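Local atomic coordinates of alcohol dehydrogenase (Aeropyrum pernix, PDB entry 1H2B), a protein that probably oxidises alcohols with NAD+ as a zinc-containing alcohol dehydrogenase, and binds zinc and the dinucleotide cofactor. Residues B[154-157]-B[158-161]; B[333-336]-B[337-340]. All coordinates share one frame; numbering follows the deposited sequence.

The two contacts follow one another along the chain, neither nested nor crossed, and each is a short turn rather than a closed long loop. Interaction 1 comes first. The loop after strand 148-150 turns into helix 157-162, and Ser156 caps the helix that residues 157-161 begin. Much later, interaction 2 marks the passage from strand 331-335 into helix 339-347, part of a beta-alpha-beta unit completed by strand 354-358. Their centres are 19 Å apart, yet they meet: Val161 CG1 packs against Ile333 CD1 at 4.3 Å. Strand 354-358 links them further, since Val161 and Ile333 both touch Ile358. Helix 157-162 and strand 331-335 thus both pack on strand 354-358.

Interaction 1: B[154-157]-B[158-161]; sequences DISR and EKLV
The guanidinium of Arg157 has Glu158 N over one face, while Val161 CG2 approaches it obliquely, 3.7 Å from NH1. The Glu158 carboxylate stands almost perpendicular to it, the planes 88° apart. Arg157 NH2 bonds Glu158 OE2 at 2.8 Å, a salt bridge between sequence neighbours. The bond is bent, and NH2 comes from above the carboxylate plane. Glu158 folds back at chi2 (74°) to bring OE2 to this partner.

Ser156 is the N-cap of helix 157-162. With chi1 at 71°, OG sits between the backbone N and the carbonyl carbon and accepts from Lys159 N at 3.0 Å. The first helical turns follow: Leu160 N donates to Ser156 O, and Val161 N to Arg157 O. The Lys159 chain bends back round the cap. Its CD lies 3.2 Å from Ser156 OG, and its CB lies 3.7 Å from Ile155 CG1. Leu160 packs on Val82 and Tyr84 of strand 81-88, and Val161 on Val356 and Ile358 of strand 354-358.

The cap satisfies the Lys159 amide at the helix start. The Glu158 carboxylate near that end probably gains from the helix dipole, and Arg157 probably offsets its charge.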
loop_
_atom_site.group_PDB
_atom_site.type_symbol
_atom_site.label_atom_id
_atom_site.label_comp_id
_atom_site.label_asym_id
_atom_site.label_seq_id
_atom_site.Cartn_x
_atom_site.Cartn_y
_atom_site.Cartn_z
ATOM N N ASP B 154 -18.679 -32.349 8.307
ATOM C CA ASP B 154 -19.801 -32.454 9.225
ATOM C C ASP B 154 -20.941 -31.428 9.024
ATOM O O ASP B 154 -21.967 -31.489 9.718
ATOM C CB ASP B 154 -19.258 -32.314 10.662
ATOM C CG ASP B 154 -18.210 -31.184 10.798
ATOM O OD1 ASP B 154 -17.021 -31.401 10.444
ATOM O OD2 ASP B 154 -18.484 -30.044 11.244
ATOM N N ILE B 155 -20.785 -30.470 8.111
ATOM C CA ILE B 155 -21.760 -29.370 8.051
ATOM C C ILE B 155 -23.157 -29.905 7.741
ATOM O O ILE B 155 -23.307 -30.803 6.924
ATOM C CB ILE B 155 -21.315 -28.284 6.998
ATOM C CG1 ILE B 155 -22.180 -27.026 7.120
ATOM C CG2 ILE B 155 -21.414 -28.831 5.557
ATOM C CD1 ILE B 155 -21.563 -25.801 6.383
ATOM N N SER B 156 -24.174 -29.344 8.380
ATOM C CA SER B 156 -25.546 -29.725 8.112
ATOM C C SER B 156 -25.985 -29.182 6.767
ATOM O O SER B 156 -25.439 -28.171 6.303
ATOM C CB SER B 156 -26.483 -29.198 9.200
ATOM O OG SER B 156 -26.647 -27.774 9.150
ATOM N N ARG B 157 -26.967 -29.833 6.156
ATOM C CA ARG B 157 -27.482 -29.339 4.885
ATOM C C ARG B 157 -28.010 -27.912 5.048
ATOM O O ARG B 157 -27.780 -27.052 4.192
ATOM C CB ARG B 157 -28.574 -30.264 4.335
ATOM C CG ARG B 157 -29.061 -29.912 2.914
ATOM C CD ARG B 157 -30.401 -30.544 2.591
ATOM N NE ARG B 157 -31.369 -30.092 3.589
ATOM C CZ ARG B 157 -32.009 -28.925 3.538
ATOM N NH1 ARG B 157 -31.841 -28.087 2.502
ATOM N NH2 ARG B 157 -32.825 -28.594 4.528
ATOM N N GLU B 158 -28.717 -27.663 6.149
ATOM C CA GLU B 158 -29.282 -26.354 6.434
ATOM C C GLU B 158 -28.198 -25.269 6.498
ATOM O O GLU B 158 -28.363 -24.197 5.917
ATOM C CB GLU B 158 -30.054 -26.422 7.769
ATOM C CG GLU B 158 -31.342 -27.238 7.691
ATOM C CD GLU B 158 -31.127 -28.760 7.620
ATOM O OE1 GLU B 158 -30.077 -29.301 8.104
ATOM O OE2 GLU B 158 -32.041 -29.428 7.065
ATOM N N LYS B 159 -27.083 -25.545 7.172
ATOM C CA LYS B 159 -26.003 -24.561 7.291
ATOM C C LYS B 159 -25.335 -24.383 5.934
ATOM O O LYS B 159 -24.915 -23.256 5.595
ATOM C CB LYS B 159 -24.963 -24.981 8.333
ATOM C CG LYS B 159 -25.389 -24.667 9.779
ATOM C CD LYS B 159 -24.895 -25.693 10.839
ATOM C CE LYS B 159 -23.452 -26.182 10.647
ATOM N NZ LYS B 159 -23.338 -27.661 10.846
ATOM N N LEU B 160 -25.184 -25.486 5.194
ATOM C CA LEU B 160 -24.568 -25.405 3.840
ATOM C C LEU B 160 -25.361 -24.452 2.948
ATOM O O LEU B 160 -24.808 -23.577 2.256
ATOM C CB LEU B 160 -24.461 -26.809 3.187
ATOM C CG LEU B 160 -23.913 -26.859 1.758
ATOM C CD1 LEU B 160 -22.463 -26.417 1.767
ATOM C CD2 LEU B 160 -23.975 -28.269 1.250
ATOM N N VAL B 161 -26.680 -24.633 2.947
ATOM C CA VAL B 161 -27.550 -23.831 2.092
ATOM C C VAL B 161 -27.490 -22.347 2.472
ATOM O O VAL B 161 -27.469 -21.462 1.593
ATOM C CB VAL B 161 -29.010 -24.356 2.228
ATOM C CG1 VAL B 161 -30.028 -23.382 1.595
ATOM C CG2 VAL B 161 -29.110 -25.742 1.582
#

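Interaction 2: B[333-336]-B[337-340]; sequences IHKL and DEIN
Glu338 OE2 takes the backbone N-H of Lys335 at 2.8 Å, in a nearly straight bond of 170°. This contact is the strand-to-helix turn of a beta-alpha-beta unit, in which strand 331-335 runs into helix 339-347 and strand 354-358 lies parallel to the first. Glu338 holds the N-cap position, and its side chain reaches back to the strand. CG lies anti to the carbonyl carbon (chi1 -60°) and the chain is extended beyond it, which carries the carboxylate to His334 and Lys335.

The other oxygen, OE1, accepts from His334 ND1 at 2.9 Å. The ring and carboxylate planes are 87° apart, and OE1 lies at the ring edge, tilted from its plane. Both donors meet the carboxylate from above its plane. An alanine in place of Glu338 would probably leave Lys335 N and His334 ND1 without their carboxylate acceptors and the imidazole freer to turn.

His334 NE2 makes a weak hydrogen bond to Asp332 OD2. His334 and Asp332 bind a zinc ion in a structure of this protein, but none is bound to this chain. The turn itself is closed by Glu338 N to Lys335 O at 2.9 Å and Ile339 N to Leu336 O at 3.0 Å.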
loop_
_atom_site.group_PDB
_atom_site.type_symbol
_atom_site.label_atom_id
_atom_site.label_comp_id
_atom_site.label_asym_id
_atom_site.label_seq_id
_atom_site.Cartn_x
_atom_site.Cartn_y
_atom_site.Cartn_z
ATOM N N ILE B 333 -35.522 -19.104 1.648
ATOM C CA ILE B 333 -35.368 -20.383 0.950
ATOM C C ILE B 333 -36.617 -20.752 0.188
ATOM O O ILE B 333 -37.731 -20.709 0.752
ATOM C CB ILE B 333 -35.032 -21.508 1.942
ATOM C CG1 ILE B 333 -33.718 -21.199 2.665
ATOM C CG2 ILE B 333 -34.924 -22.850 1.215
ATOM C CD1 ILE B 333 -33.439 -22.056 3.850
ATOM N N HIS B 334 -36.426 -21.093 -1.074
ATOM C CA HIS B 334 -37.492 -21.514 -1.972
ATOM C C HIS B 334 -37.069 -22.707 -2.803
ATOM O O HIS B 334 -35.886 -23.059 -2.866
ATOM C CB HIS B 334 -37.905 -20.356 -2.859
ATOM C CG HIS B 334 -38.487 -19.223 -2.081
ATOM N ND1 HIS B 334 -39.802 -19.222 -1.654
ATOM C CD2 HIS B 334 -37.922 -18.103 -1.580
ATOM C CE1 HIS B 334 -40.028 -18.125 -0.951
ATOM N NE2 HIS B 334 -38.905 -17.431 -0.892
ATOM N N LYS B 335 -38.042 -23.386 -3.409
ATOM C CA LYS B 335 -37.699 -24.484 -4.294
ATOM C C LYS B 335 -37.249 -23.989 -5.657
ATOM O O LYS B 335 -37.662 -22.913 -6.107
ATOM C CB LYS B 335 -38.909 -25.441 -4.480
ATOM C CG LYS B 335 -39.373 -26.127 -3.195
ATOM C CD LYS B 335 -38.307 -27.006 -2.554
ATOM C CE LYS B 335 -38.651 -28.503 -2.610
ATOM N NZ LYS B 335 -37.654 -29.353 -1.855
ATOM N N LEU B 336 -36.409 -24.784 -6.330
ATOM C CA LEU B 336 -35.966 -24.450 -7.683
ATOM C C LEU B 336 -37.127 -24.024 -8.581
ATOM O O LEU B 336 -37.028 -23.056 -9.336
ATOM C CB LEU B 336 -35.157 -25.609 -8.321
ATOM C CG LEU B 336 -34.722 -25.420 -9.779
ATOM C CD1 LEU B 336 -33.802 -24.197 -9.959
ATOM C CD2 LEU B 336 -34.023 -26.658 -10.346
ATOM N N ASP B 337 -38.249 -24.735 -8.509
ATOM C CA ASP B 337 -39.280 -24.417 -9.486
ATOM C C ASP B 337 -40.073 -23.147 -9.159
ATOM O O ASP B 337 -40.920 -22.724 -9.957
ATOM C CB ASP B 337 -40.196 -25.620 -9.781
ATOM C CG ASP B 337 -40.905 -26.128 -8.569
ATOM O OD1 ASP B 337 -41.196 -25.338 -7.648
ATOM O OD2 ASP B 337 -41.238 -27.334 -8.457
ATOM N N GLU B 338 -39.742 -22.503 -8.028
ATOM C CA GLU B 338 -40.263 -21.166 -7.727
ATOM C C GLU B 338 -39.419 -20.040 -8.317
ATOM O O GLU B 338 -39.680 -18.876 -8.049
ATOM C CB GLU B 338 -40.387 -20.940 -6.209
ATOM C CG GLU B 338 -41.309 -21.890 -5.450
ATOM C CD GLU B 338 -41.210 -21.664 -3.967
ATOM O OE1 GLU B 338 -41.599 -20.561 -3.492
ATOM O OE2 GLU B 338 -40.721 -22.569 -3.261
ATOM N N ILE B 339 -38.406 -20.361 -9.108
ATOM C CA ILE B 339 -37.498 -19.337 -9.618
ATOM C C ILE B 339 -38.135 -18.074 -10.193
ATOM O O ILE B 339 -37.721 -16.972 -9.858
ATOM C CB ILE B 339 -36.445 -19.938 -10.569
ATOM C CG1 ILE B 339 -35.383 -18.886 -10.904
ATOM C CG2 ILE B 339 -37.092 -20.522 -11.829
ATOM C CD1 ILE B 339 -34.065 -19.528 -11.282
ATOM N N ASN B 340 -39.153 -18.225 -11.032
ATOM C CA ASN B 340 -39.749 -17.043 -11.637
ATOM C C ASN B 340 -40.535 -16.180 -10.681
ATOM O O ASN B 340 -40.457 -14.944 -10.776
ATOM C CB ASN B 340 -40.598 -17.460 -12.844
ATOM C CG ASN B 340 -39.761 -17.917 -13.987
ATOM O OD1 ASN B 340 -38.871 -17.207 -14.465
ATOM N ND2 ASN B 340 -40.060 -19.112 -14.475
#